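Local structure of flagellar pocket-related cytoskeletal protein (Trypanosoma brucei, 6SJQ) at residues A[4-9]-A[26-31]; A[13-18]-A[44-49]; A[21-26]-A[36-41]; A[72-77]-A[86-91]. The protein is part of the trypanosome flagellar pocket collar, and its N-terminal domain, the piece described here, has a ubiquitin fold with a long structured loop for protein binding. All blocks are in the same frame, centred on the assembly; numbering follows the deposited sequence. Where two conformers were deposited one is given.

Overall arrangement
From the N terminus, interaction 1 closes the first loop: the rest of strand 6-14 and the whole of strand 17-25 lie between its segments, and its second segment is the connection to helix 31-49. Interaction 2 opens inside that loop and closes beyond it, so the two cross; it joins the hairpin turn to the end of the helix, its centre about 23 Å from that of interaction 1. Interaction 3 is nested within interaction 2, crosses interaction 1 and shares Pro26 with it; it lays the edge strand against the helix. Interaction 4 follows in series and ties the other edge strand, 73-76, to 87-92. All four reach one mixed sheet, where 87-92 pairs with 6-14.

Interaction 1. Residues A[4-9]-A[26-31]; sequences MAFLVQ and PSRPSI
Phe6 meets Ser27, Arg28 and Pro29 with its side chain while strand 17-25 holds its backbone, Phe6 N being probably hydrogen-bonded to Phe25 O. Between the two segments themselves the contact is van der Waals packing, with the aromatic ring lying against a passing peptide chain. Arg28 CA stands over one face of the Phe6 ring, 3.7 Å from its centroid and 12° off the normal, in a CH-pi contact. On the near side Phe6 CB reaches Ser27 C at 3.5 Å. A chi1 of -171° swings the ring beside its own carbonyl carbon, which carries it forward to Arg28 and Pro29. Arg28 CB comes within 3.8 Å of Phe6 CE2, but the guanidinium plane is turned 46° from the ring, so the two do not stack; this side chain has two conformers. The Pro29 and Phe6 side chains cross at about a right angle, with Pro29 CD 3.7 Å from Phe6 CD1. Val8 CG2 sits at the edge of the Phe6 ring, in its plane, and makes a looser contact with Pro29. Segment 26-31 is the connection from strand 17-25 to helix 31-49, whose start Ser30 caps by bonding its OG to Glu33 N; Pro29 also packs on Leu83, and Phe6 begins strand 6-14 alongside.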
loop_
_atom_site.group_PDB
_atom_site.type_symbol
_atom_site.label_atom_id
_atom_site.label_comp_id
_atom_site.label_asym_id
_atom_site.label_seq_id
_atom_site.Cartn_x
_atom_site.Cartn_y
_atom_site.Cartn_z
ATOM N N MET A 4 8.694 14.333 13.588
ATOM C CA MET A 4 9.253 15.194 12.532
ATOM C C MET A 4 8.519 15.010 11.198
ATOM O O MET A 4 8.060 15.981 10.592
ATOM C CB MET A 4 10.745 14.924 12.358
ATOM C CG MET A 4 11.494 15.997 11.571
ATOM S SD MET A 4 13.224 15.535 11.395
ATOM C CE MET A 4 13.023 14.145 10.268
ATOM N N ALA A 5 8.410 13.765 10.743
ATOM C CA ALA A 5 7.590 13.469 9.568
ATOM C C ALA A 5 6.455 12.568 10.035
ATOM O O ALA A 5 6.539 11.974 11.115
ATOM C CB ALA A 5 8.410 12.777 8.498
ATOM N N PHE A 6 5.388 12.480 9.246
ATOM C CA PHE A 6 4.276 11.598 9.568
ATOM C C PHE A 6 4.409 10.342 8.708
ATOM O O PHE A 6 4.408 10.430 7.470
ATOM C CB PHE A 6 2.959 12.316 9.245
ATOM C CG PHE A 6 1.734 11.597 9.732
ATOM C CD1 PHE A 6 1.220 10.508 9.034
ATOM C CD2 PHE A 6 1.090 12.016 10.897
ATOM C CE1 PHE A 6 0.085 9.840 9.482
ATOM C CE2 PHE A 6 -0.064 11.360 11.349
ATOM C CZ PHE A 6 -0.565 10.265 10.630
ATOM N N LEU A 7 4.479 9.174 9.360
ATOM C CA LEU A 7 4.713 7.918 8.648
ATOM C C LEU A 7 3.439 7.097 8.610
ATOM O O LEU A 7 2.651 7.128 9.556
ATOM C CB LEU A 7 5.809 7.095 9.340
ATOM C CG LEU A 7 7.096 7.920 9.499
ATOM C CD1 LEU A 7 8.126 7.217 10.373
ATOM C CD2 LEU A 7 7.665 8.195 8.152
ATOM N N VAL A 8 3.245 6.384 7.498
ATOM C CA VAL A 8 2.171 5.407 7.384
ATOM C C VAL A 8 2.759 4.130 6.780
ATOM O O VAL A 8 3.540 4.212 5.848
ATOM C CB VAL A 8 1.050 5.923 6.455
ATOM C CG1 VAL A 8 -0.089 4.915 6.402
ATOM C CG2 VAL A 8 0.530 7.285 6.943
ATOM N N GLN A 9 2.401 2.956 7.299
ATOM C CA GLN A 9 2.816 1.688 6.668
ATOM C C GLN A 9 1.720 1.266 5.718
ATOM O O GLN A 9 0.551 1.240 6.106
ATOM C CB GLN A 9 2.982 0.586 7.713
ATOM C CG GLN A 9 3.967 0.902 8.823
ATOM C CD GLN A 9 3.987 -0.196 9.865
ATOM O OE1 GLN A 9 4.579 -1.259 9.650
ATOM N NE2 GLN A 9 3.295 0.034 10.987
ATOM N N PRO A 26 5.065 15.150 5.107
ATOM C CA PRO A 26 5.363 16.270 6.019
ATOM C C PRO A 26 4.400 16.386 7.209
ATOM O O PRO A 26 4.786 16.884 8.263
ATOM C CB PRO A 26 5.214 17.506 5.121
ATOM C CG PRO A 26 5.487 17.001 3.742
ATOM C CD PRO A 26 4.912 15.601 3.710
ATOM N N SER A 27 3.163 15.934 7.037
ATOM C CA SER A 27 2.194 15.900 8.124
ATOM C C SER A 27 1.142 14.905 7.689
ATOM O O SER A 27 1.272 14.324 6.602
ATOM C CB SER A 27 1.576 17.283 8.384
ATOM O OG SER A 27 0.693 17.664 7.339
ATOM N N ARG A 28 0.103 14.704 8.491
ATOM C CA ARG A 28 -0.915 13.700 8.161
ATOM C C ARG A 28 -1.451 13.926 6.756
ATOM O O ARG A 28 -1.960 15.015 6.456
ATOM C CB ARG A 28 -2.073 13.752 9.162
ATOM C CG ARG A 28 -3.269 12.905 8.736
ATOM C CD ARG A 28 -4.383 12.947 9.772
ATOM N NE ARG A 28 -3.846 12.945 11.131
ATOM C CZ ARG A 28 -4.534 12.577 12.205
ATOM N NH1 ARG A 28 -5.790 12.162 12.080
ATOM N NH2 ARG A 28 -3.961 12.602 13.399
ATOM N N PRO A 29 -1.307 12.925 5.868
ATOM C CA PRO A 29 -1.769 13.160 4.497
ATOM C C PRO A 29 -3.281 13.087 4.353
ATOM O O PRO A 29 -3.970 12.489 5.181
ATOM C CB PRO A 29 -1.125 12.010 3.711
ATOM C CG PRO A 29 -1.038 10.876 4.744
ATOM C CD PRO A 29 -0.755 11.566 6.066
ATOM N N SER A 30 -3.801 13.693 3.292
ATOM C CA SER A 30 -5.187 13.443 2.905
ATOM C C SER A 30 -5.299 12.054 2.303
ATOM O O SER A 30 -4.295 11.476 1.857
ATOM C CB SER A 30 -5.691 14.500 1.917
ATOM O OG SER A 30 -4.986 14.438 0.682
ATOM N N ILE A 31 -6.509 11.501 2.294
ATOM C CA ILE A 31 -6.712 10.195 1.682
ATOM C C ILE A 31 -6.299 10.205 0.199
ATOM O O ILE A 31 -5.690 9.258 -0.280
ATOM C CB ILE A 31 -8.169 9.706 1.835
ATOM C CG1 ILE A 31 -8.447 9.321 3.305
ATOM C CG2 ILE A 31 -8.423 8.515 0.908
ATOM C CD1 ILE A 31 -9.929 9.125 3.590
#

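Interaction 2. Residues A[13-18]-A[44-49]; sequences DIFNNK and NEISLR
The torsions of Ile14 and Phe15 aim both side chains at the last turns of helix 31-49. With CG1 of Ile14 beside the backbone N (chi1 -50°), the CG2 branch is anti to that N, and Ile14 CG2 meets Ile46 CG1 at 3.9 Å, the two side chains crossing at about a right angle. In Phe15, chi1 of -63° sets CG beside the backbone N, and the ring reaches the helix by one edge. Ile46 O lies in the ring plane, 3.8 Å from Phe15 CE2, while Arg49 CB approaches Phe15 CD2 obliquely at 3.8 Å. Ile14 to Asn17 form a type I' beta turn, the tight link of the first hairpin of the ubiquitin fold, closed by the bond from Asn17 N to Ile14 O of 3.0 Å. On the helix, Arg49 bends back at chi2 and its NE bonds Glu45 OE2 at 2.8 Å, nearly straight (165°), within the guanidinium plane but from well above the carboxylate plane. At the far side of the hairpin Lys18 NZ bridges to Asp13 OD2 at 2.8 Å. His99 ND1 is hydrogen-bonded to Phe15 N, and its ring meets that of Phe15.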
loop_
_atom_site.group_PDB
_atom_site.type_symbol
_atom_site.label_atom_id
_atom_site.label_comp_id
_atom_site.label_asym_id
_atom_site.label_seq_id
_atom_site.Cartn_x
_atom_site.Cartn_y
_atom_site.Cartn_z
ATOM N N ASP A 13 -0.850 -7.093 -1.588
ATOM C CA ASP A 13 -0.359 -8.335 -2.172
ATOM C C ASP A 13 0.098 -8.121 -3.602
ATOM O O ASP A 13 -0.704 -7.787 -4.471
ATOM C CB ASP A 13 -1.410 -9.438 -2.072
ATOM C CG ASP A 13 -1.506 -9.994 -0.666
ATOM O OD1 ASP A 13 -0.540 -10.650 -0.229
ATOM O OD2 ASP A 13 -2.524 -9.751 0.019
ATOM N N ILE A 14 1.398 -8.297 -3.832
ATOM C CA ILE A 14 1.965 -8.118 -5.171
ATOM C C ILE A 14 2.626 -9.419 -5.656
ATOM O O ILE A 14 3.595 -9.896 -5.061
ATOM C CB ILE A 14 3.001 -6.969 -5.192
ATOM C CG1 ILE A 14 2.434 -5.678 -4.549
ATOM C CG2 ILE A 14 3.520 -6.739 -6.607
ATOM C CD1 ILE A 14 1.383 -4.922 -5.362
ATOM N N PHE A 15 2.104 -9.975 -6.741
ATOM C CA PHE A 15 2.539 -11.290 -7.258
ATOM C C PHE A 15 2.705 -12.356 -6.187
ATOM O O PHE A 15 3.753 -12.992 -6.116
ATOM C CB PHE A 15 3.867 -11.173 -8.012
ATOM C CG PHE A 15 3.797 -10.307 -9.218
ATOM C CD1 PHE A 15 2.997 -10.659 -10.291
ATOM C CD2 PHE A 15 4.547 -9.150 -9.292
ATOM C CE1 PHE A 15 2.928 -9.856 -11.423
ATOM C CE2 PHE A 15 4.501 -8.341 -10.429
ATOM C CZ PHE A 15 3.686 -8.690 -11.493
ATOM N N ASN A 16 1.697 -12.536 -5.346
ATOM C CA ASN A 16 1.775 -13.570 -4.302
ATOM C C ASN A 16 2.849 -13.361 -3.221
ATOM O O ASN A 16 3.266 -14.317 -2.566
ATOM C CB ASN A 16 1.930 -14.973 -4.922
ATOM C CG ASN A 16 0.624 -15.535 -5.449
ATOM O OD1 ASN A 16 -0.426 -15.407 -4.816
ATOM N ND2 ASN A 16 0.688 -16.182 -6.611
ATOM N N ASN A 17 3.306 -12.124 -3.043
ATOM C CA ASN A 17 4.080 -11.774 -1.851
ATOM C C ASN A 17 3.381 -10.616 -1.164
ATOM O O ASN A 17 2.866 -9.731 -1.837
ATOM C CB ASN A 17 5.505 -11.363 -2.218
ATOM C CG ASN A 17 6.306 -12.502 -2.813
ATOM O OD1 ASN A 17 6.632 -12.494 -4.001
ATOM N ND2 ASN A 17 6.624 -13.495 -1.990
ATOM N N LYS A 18 3.355 -10.617 0.167
ATOM C CA LYS A 18 2.850 -9.468 0.911
ATOM C C LYS A 18 3.969 -8.450 1.018
ATOM O O LYS A 18 5.060 -8.768 1.488
ATOM C CB LYS A 18 2.474 -9.885 2.328
ATOM C CG LYS A 18 1.030 -10.223 2.527
ATOM C CD LYS A 18 0.193 -8.981 2.743
ATOM C CE LYS A 18 -1.189 -9.413 3.174
ATOM N NZ LYS A 18 -1.570 -10.688 2.496
ATOM N N ASN A 44 5.526 1.011 -8.811
ATOM C CA ASN A 44 6.976 0.838 -8.928
ATOM C C ASN A 44 7.411 -0.561 -8.541
ATOM O O ASN A 44 8.278 -1.144 -9.197
ATOM C CB ASN A 44 7.744 1.882 -8.123
ATOM C CG ASN A 44 7.688 3.252 -8.768
ATOM O OD1 ASN A 44 7.362 3.373 -9.961
ATOM N ND2 ASN A 44 8.000 4.295 -7.992
ATOM N N GLU A 45 6.799 -1.111 -7.489
ATOM C CA GLU A 45 7.081 -2.487 -7.079
ATOM C C GLU A 45 6.659 -3.488 -8.158
ATOM O O GLU A 45 7.425 -4.395 -8.488
ATOM C CB GLU A 45 6.418 -2.790 -5.723
ATOM C CG GLU A 45 6.675 -4.199 -5.191
ATOM C CD GLU A 45 8.056 -4.388 -4.604
ATOM O OE1 GLU A 45 8.883 -3.449 -4.642
ATOM O OE2 GLU A 45 8.323 -5.490 -4.081
ATOM N N ILE A 46 5.454 -3.336 -8.714
ATOM C CA ILE A 46 5.042 -4.172 -9.844
ATOM C C ILE A 46 6.046 -4.142 -11.002
ATOM O O ILE A 46 6.423 -5.205 -11.515
ATOM C CB ILE A 46 3.645 -3.796 -10.382
ATOM C CG1 ILE A 46 2.576 -4.166 -9.347
ATOM C CG2 ILE A 46 3.365 -4.487 -11.744
ATOM C CD1 ILE A 46 1.184 -3.573 -9.696
ATOM N N SER A 47 6.491 -2.948 -11.394
ATOM C CA SER A 47 7.427 -2.822 -12.518
ATOM C C SER A 47 8.725 -3.571 -12.243
ATOM O O SER A 47 9.264 -4.253 -13.140
ATOM C CB SER A 47 7.747 -1.358 -12.802
ATOM O OG SER A 47 8.151 -1.218 -14.151
ATOM N N LEU A 48 9.220 -3.438 -11.020
ATOM C CA LEU A 48 10.451 -4.091 -10.588
ATOM C C LEU A 48 10.308 -5.613 -10.578
ATOM O O LEU A 48 11.214 -6.331 -11.021
ATOM C CB LEU A 48 10.792 -3.630 -9.170
ATOM C CG LEU A 48 11.958 -4.406 -8.564
ATOM C CD1 LEU A 48 13.242 -4.139 -9.349
ATOM C CD2 LEU A 48 12.122 -4.042 -7.122
ATOM N N ARG A 49 9.175 -6.102 -10.078
ATOM C CA ARG A 49 8.976 -7.549 -9.854
ATOM C C ARG A 49 8.399 -8.302 -11.060
ATOM O O ARG A 49 8.380 -9.538 -11.083
ATOM C CB ARG A 49 8.041 -7.788 -8.643
ATOM C CG ARG A 49 8.440 -7.129 -7.337
ATOM C CD ARG A 49 9.702 -7.716 -6.769
ATOM N NE ARG A 49 10.112 -7.017 -5.554
ATOM C CZ ARG A 49 11.288 -7.189 -4.945
ATOM N NH1 ARG A 49 12.177 -8.041 -5.443
ATOM N NH2 ARG A 49 11.572 -6.501 -3.839
#

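Interaction 3. Residues A[21-26]-A[36-41]; sequences FELSFP and RSAETA
Leu23 and Phe25 pack tightly against Ser37, the Ala41 contacts are looser though buried, and on the Ser24 side a water lies between strand and helix. Leu23 points its two methyls at the helix: Leu23 CD1 touches Ser37 OG at 3.6 Å and also reaches Ala38, whereas Leu23 CD2 comes no nearer than 4.3 Å to Ala41 CB. The same Ala41 CB meets Phe21 CD2 at 4.0 Å, so this methyl touches both Phe21 and Leu23. Phe25 turns a ring edge to Ser37, with Ser37 CB near the ring plane and 3.8 Å from Phe25 CE2. Toward the water, Ser37 OG stands opposite its backbone N (chi1 -175°) in one of two conformers. In the conformer given, Ser37 OG is hydrogen-bonded to the water at 2.7 Å, and that water donates in turn to Ser24 O at 3.0 Å; the bridge holds for that conformer alone. The short segments run at 138° to each other, with axes 9.9 Å apart. Strand 17-25, at one edge of the sheet, pairs with strand 6-14, whose Val10 packs on both Leu23 and Ala38; Phe25 turns to Leu34 near the helix start, and Pro112 and Pro113 cover Leu23 and Phe21.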
loop_
_atom_site.group_PDB
_atom_site.type_symbol
_atom_site.label_atom_id
_atom_site.label_comp_id
_atom_site.label_asym_id
_atom_site.label_seq_id
_atom_site.Cartn_x
_atom_site.Cartn_y
_atom_site.Cartn_z
ATOM N N PHE A 21 5.299 -1.121 2.794
ATOM C CA PHE A 21 6.142 0.058 2.617
ATOM C C PHE A 21 5.899 1.152 3.653
ATOM O O PHE A 21 4.746 1.472 4.007
ATOM C CB PHE A 21 5.925 0.657 1.217
ATOM C CG PHE A 21 6.410 -0.219 0.096
ATOM C CD1 PHE A 21 7.613 -0.903 0.200
ATOM C CD2 PHE A 21 5.668 -0.342 -1.077
ATOM C CE1 PHE A 21 8.065 -1.699 -0.839
ATOM C CE2 PHE A 21 6.104 -1.141 -2.116
ATOM C CZ PHE A 21 7.320 -1.811 -2.002
ATOM N N GLU A 22 6.997 1.738 4.131
ATOM C CA GLU A 22 6.923 2.923 4.989
ATOM C C GLU A 22 6.848 4.155 4.101
ATOM O O GLU A 22 7.793 4.439 3.354
ATOM C CB GLU A 22 8.189 2.975 5.846
ATOM C CG GLU A 22 8.179 3.998 6.944
ATOM C CD GLU A 22 9.475 3.940 7.731
ATOM O OE1 GLU A 22 9.616 3.029 8.576
ATOM O OE2 GLU A 22 10.359 4.780 7.471
ATOM N N LEU A 23 5.727 4.879 4.135
ATOM C CA LEU A 23 5.590 6.096 3.335
ATOM C C LEU A 23 5.716 7.278 4.274
ATOM O O LEU A 23 5.192 7.246 5.393
ATOM C CB LEU A 23 4.231 6.112 2.621
ATOM C CG LEU A 23 3.955 4.949 1.659
ATOM C CD1 LEU A 23 2.677 5.245 0.879
ATOM C CD2 LEU A 23 5.122 4.763 0.687
ATOM N N SER A 24 6.444 8.310 3.856
ATOM C CA SER A 24 6.698 9.486 4.692
ATOM C C SER A 24 5.989 10.716 4.126
ATOM O O SER A 24 5.967 10.922 2.907
ATOM C CB SER A 24 8.205 9.779 4.779
ATOM O OG SER A 24 8.911 8.733 5.425
ATOM N N PHE A 25 5.403 11.530 5.004
ATOM C CA PHE A 25 4.748 12.766 4.586
ATOM C C PHE A 25 5.128 13.887 5.556
ATOM O O PHE A 25 5.476 13.618 6.707
ATOM C CB PHE A 25 3.226 12.602 4.577
ATOM C CG PHE A 25 2.738 11.432 3.763
ATOM C CD1 PHE A 25 2.643 10.164 4.332
ATOM C CD2 PHE A 25 2.418 11.594 2.423
ATOM C CE1 PHE A 25 2.215 9.070 3.581
ATOM C CE2 PHE A 25 1.973 10.508 1.655
ATOM C CZ PHE A 25 1.869 9.241 2.236
ATOM N N PRO A 26 5.065 15.150 5.107
ATOM C CA PRO A 26 5.363 16.270 6.019
ATOM C C PRO A 26 4.400 16.386 7.209
ATOM O O PRO A 26 4.786 16.884 8.263
ATOM C CB PRO A 26 5.214 17.506 5.121
ATOM C CG PRO A 26 5.487 17.001 3.742
ATOM C CD PRO A 26 4.912 15.601 3.710
ATOM N N ARG A 36 -2.445 8.405 -3.839
ATOM C CA ARG A 36 -1.528 8.661 -4.944
ATOM C C ARG A 36 -0.122 8.155 -4.614
ATOM O O ARG A 36 0.546 7.546 -5.470
ATOM C CB ARG A 36 -1.482 10.149 -5.293
ATOM C CG ARG A 36 -0.632 10.419 -6.531
ATOM C CD ARG A 36 -0.328 11.898 -6.725
ATOM N NE ARG A 36 1.087 12.190 -6.500
ATOM C CZ ARG A 36 1.684 13.321 -6.864
ATOM N NH1 ARG A 36 0.990 14.273 -7.476
ATOM N NH2 ARG A 36 2.975 13.502 -6.619
ATOM N N SER A 37 0.318 8.395 -3.378
ATOM C CA SER A 37 1.634 7.943 -2.921
ATOM C C SER A 37 1.716 6.418 -2.927
ATOM O O SER A 37 2.692 5.837 -3.398
ATOM C CB SER A 37 1.927 8.471 -1.518
ATOM O OG SER A 37 3.245 8.123 -1.122
ATOM N N ALA A 38 0.676 5.769 -2.409
ATOM C CA ALA A 38 0.617 4.307 -2.380
ATOM C C ALA A 38 0.563 3.683 -3.777
ATOM O O ALA A 38 1.264 2.722 -4.048
ATOM C CB ALA A 38 -0.569 3.845 -1.557
ATOM N N GLU A 39 -0.259 4.230 -4.662
ATOM C CA GLU A 39 -0.334 3.689 -6.024
ATOM C C GLU A 39 0.991 3.832 -6.769
ATOM O O GLU A 39 1.393 2.942 -7.529
ATOM C CB GLU A 39 -1.498 4.325 -6.818
ATOM C CG GLU A 39 -2.854 3.857 -6.348
ATOM C CD GLU A 39 -3.993 4.445 -7.155
ATOM O OE1 GLU A 39 -3.799 5.490 -7.813
ATOM O OE2 GLU A 39 -5.097 3.863 -7.120
ATOM N N THR A 40 1.687 4.936 -6.540
ATOM C CA THR A 40 2.984 5.130 -7.154
ATOM C C THR A 40 3.962 4.075 -6.630
ATOM O O THR A 40 4.642 3.410 -7.424
ATOM C CB THR A 40 3.537 6.534 -6.870
ATOM O OG1 THR A 40 2.715 7.494 -7.551
ATOM C CG2 THR A 40 4.986 6.653 -7.363
ATOM N N ALA A 41 4.017 3.899 -5.310
ATOM C CA ALA A 41 4.972 2.943 -4.715
ATOM C C ALA A 41 4.698 1.512 -5.175
ATOM O O ALA A 41 5.615 0.773 -5.534
ATOM C CB ALA A 41 4.935 3.027 -3.200
HETATM O O HOH W 1 4.955 9.630 0.387
#

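Interaction 4. Residues A[72-77]-A[86-91]; sequences NKWVDL and YCQLYV
Trp74 reaches Gln88 and Tyr90 with the outer end of its six-membered ring. Trp74 CZ3 lies 3.8 Å from Tyr90 CB and equally near the backbone N of that residue. The neighbouring Trp74 CH2 meets Gln88 CG at 4.0 Å, and Leu89 C sits near the ring plane at the indole edge. Gln88 touches the indole through CG, and its amide plane is turned 47° from the ring. On the other face of the sheet, Leu77 CD2 touches Leu89 CD1 at 4.2 Å.

A second shell fixes these groups. Gln88 bends at chi2 and its NE2 bonds Leu89 O at 3.1 Å and 169°, with the acceptor in the amide plane; Asn20 OD1 takes a further bond from the same nitrogen. A chi1 of -178° carries the Tyr90 ring away from Trp74, and its hydroxyl makes a very short, and therefore doubtful, approach to Asp13 OD2. Tyr67 meets the indole edge-to-face from the intervening strand 63-68. Asn72 and Lys73, opposite Asp68, form a G1 beta bulge leading into strand 73-76. On the helix side of the sheet Ile31 and Leu34 cover Leu77 and Leu89.

Strands 73-76 and 87-92 are thus second neighbours on either side of 63-68, and the axes of the two short segments approach to 8.9 Å. This end completes the 2-1-5-3-4 mixed sheet, packed against one helix, of the ubiquitin-like beta-grasp fold.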
loop_
_atom_site.group_PDB
_atom_site.type_symbol
_atom_site.label_atom_id
_atom_site.label_comp_id
_atom_site.label_asym_id
_atom_site.label_seq_id
_atom_site.Cartn_x
_atom_site.Cartn_y
_atom_site.Cartn_z
ATOM N N ASN A 72 -9.263 -2.531 17.880
ATOM C CA ASN A 72 -8.615 -3.796 17.508
ATOM C C ASN A 72 -9.299 -4.544 16.357
ATOM O O ASN A 72 -9.646 -5.721 16.466
ATOM C CB ASN A 72 -8.345 -4.713 18.722
ATOM C CG ASN A 72 -9.571 -4.936 19.588
ATOM O OD1 ASN A 72 -9.761 -4.267 20.613
ATOM N ND2 ASN A 72 -10.405 -5.889 19.189
ATOM N N LYS A 73 -9.489 -3.838 15.243
ATOM C CA LYS A 73 -10.002 -4.457 14.033
ATOM C C LYS A 73 -9.648 -3.604 12.830
ATOM O O LYS A 73 -9.303 -2.422 12.961
ATOM C CB LYS A 73 -11.519 -4.643 14.101
ATOM C CG LYS A 73 -12.291 -3.352 14.294
ATOM C CD LYS A 73 -13.803 -3.598 14.226
ATOM C CE LYS A 73 -14.578 -2.343 14.610
ATOM N NZ LYS A 73 -16.054 -2.561 14.654
ATOM N N TRP A 74 -9.734 -4.229 11.665
ATOM C CA TRP A 74 -9.570 -3.532 10.405
ATOM C C TRP A 74 -10.860 -2.781 10.067
ATOM O O TRP A 74 -11.973 -3.351 10.116
ATOM C CB TRP A 74 -9.225 -4.536 9.307
ATOM C CG TRP A 74 -7.849 -5.159 9.408
ATOM C CD1 TRP A 74 -7.527 -6.338 10.009
ATOM C CD2 TRP A 74 -6.626 -4.653 8.844
ATOM N NE1 TRP A 74 -6.184 -6.595 9.873
ATOM C CE2 TRP A 74 -5.605 -5.569 9.173
ATOM C CE3 TRP A 74 -6.295 -3.502 8.108
ATOM C CZ2 TRP A 74 -4.281 -5.392 8.775
ATOM C CZ3 TRP A 74 -4.967 -3.315 7.727
ATOM C CH2 TRP A 74 -3.981 -4.259 8.057
ATOM N N VAL A 75 -10.711 -1.497 9.745
ATOM C CA VAL A 75 -11.835 -0.643 9.335
ATOM C C VAL A 75 -11.528 0.035 7.997
ATOM O O VAL A 75 -10.360 0.218 7.644
ATOM C CB VAL A 75 -12.106 0.437 10.390
ATOM C CG1 VAL A 75 -12.407 -0.218 11.733
ATOM C CG2 VAL A 75 -10.894 1.361 10.520
ATOM N N ASP A 76 -12.559 0.430 7.254
ATOM C CA ASP A 76 -12.337 1.167 6.015
ATOM C C ASP A 76 -11.746 2.541 6.300
ATOM O O ASP A 76 -12.113 3.204 7.279
ATOM C CB ASP A 76 -13.645 1.368 5.250
ATOM C CG ASP A 76 -14.081 0.139 4.512
ATOM O OD1 ASP A 76 -13.720 -0.982 4.931
ATOM O OD2 ASP A 76 -14.791 0.308 3.509
ATOM N N LEU A 77 -10.827 2.983 5.448
ATOM C CA LEU A 77 -10.312 4.344 5.575
ATOM C C LEU A 77 -11.229 5.298 4.805
ATOM O O LEU A 77 -11.227 5.317 3.570
ATOM C CB LEU A 77 -8.873 4.440 5.065
ATOM C CG LEU A 77 -8.265 5.838 5.126
ATOM C CD1 LEU A 77 -8.252 6.349 6.550
ATOM C CD2 LEU A 77 -6.847 5.828 4.536
ATOM N N TYR A 86 2.415 5.945 12.050
ATOM C CA TYR A 86 2.913 4.591 11.916
ATOM C C TYR A 86 1.799 3.567 11.945
ATOM O O TYR A 86 2.051 2.383 12.163
ATOM C CB TYR A 86 4.036 4.262 12.921
ATOM C CG TYR A 86 5.116 3.423 12.273
ATOM C CD1 TYR A 86 5.225 2.068 12.542
ATOM C CD2 TYR A 86 5.995 3.980 11.356
ATOM C CE1 TYR A 86 6.197 1.292 11.927
ATOM C CE2 TYR A 86 6.976 3.214 10.740
ATOM C CZ TYR A 86 7.073 1.871 11.031
ATOM O OH TYR A 86 8.041 1.106 10.409
ATOM N N CYS A 87 0.573 4.010 11.681
ATOM C CA CYS A 87 -0.527 3.063 11.548
ATOM C C CYS A 87 -0.301 2.164 10.321
ATOM O O CYS A 87 0.477 2.498 9.428
ATOM C CB CYS A 87 -1.876 3.776 11.497
ATOM S SG CYS A 87 -2.262 4.647 9.956
ATOM N N GLN A 88 -0.951 0.996 10.331
ATOM C CA GLN A 88 -0.847 0.033 9.245
ATOM C C GLN A 88 -2.092 0.047 8.363
ATOM O O GLN A 88 -3.209 -0.123 8.852
ATOM C CB GLN A 88 -0.671 -1.380 9.812
ATOM C CG GLN A 88 -0.528 -2.434 8.708
ATOM C CD GLN A 88 0.815 -2.362 8.024
ATOM O OE1 GLN A 88 1.875 -2.549 8.656
ATOM N NE2 GLN A 88 0.795 -2.052 6.727
ATOM N N LEU A 89 -1.892 0.255 7.061
ATOM C CA LEU A 89 -2.958 0.191 6.058
ATOM C C LEU A 89 -2.783 -1.031 5.152
ATOM O O LEU A 89 -1.672 -1.525 4.950
ATOM C CB LEU A 89 -2.941 1.452 5.170
ATOM C CG LEU A 89 -2.992 2.821 5.850
ATOM C CD1 LEU A 89 -3.089 3.909 4.785
ATOM C CD2 LEU A 89 -4.166 2.897 6.796
ATOM N N TYR A 90 -3.887 -1.528 4.606
ATOM C CA TYR A 90 -3.816 -2.535 3.553
ATOM C C TYR A 90 -4.630 -2.042 2.368
ATOM O O TYR A 90 -5.752 -1.559 2.536
ATOM C CB TYR A 90 -4.374 -3.867 4.033
ATOM C CG TYR A 90 -4.278 -4.949 2.982
ATOM C CD1 TYR A 90 -3.119 -5.698 2.825
ATOM C CD2 TYR A 90 -5.347 -5.215 2.139
ATOM C CE1 TYR A 90 -3.036 -6.700 1.856
ATOM C CE2 TYR A 90 -5.269 -6.210 1.182
ATOM C CZ TYR A 90 -4.121 -6.947 1.053
ATOM O OH TYR A 90 -4.069 -7.924 0.079
ATOM N N VAL A 91 -4.093 -2.175 1.166
ATOM C CA VAL A 91 -4.770 -1.626 -0.004
ATOM C C VAL A 91 -5.176 -2.746 -0.958
ATOM O O VAL A 91 -4.326 -3.547 -1.386
ATOM C CB VAL A 91 -3.871 -0.612 -0.731
ATOM C CG1 VAL A 91 -4.649 0.056 -1.875
ATOM C CG2 VAL A 91 -3.384 0.430 0.236
#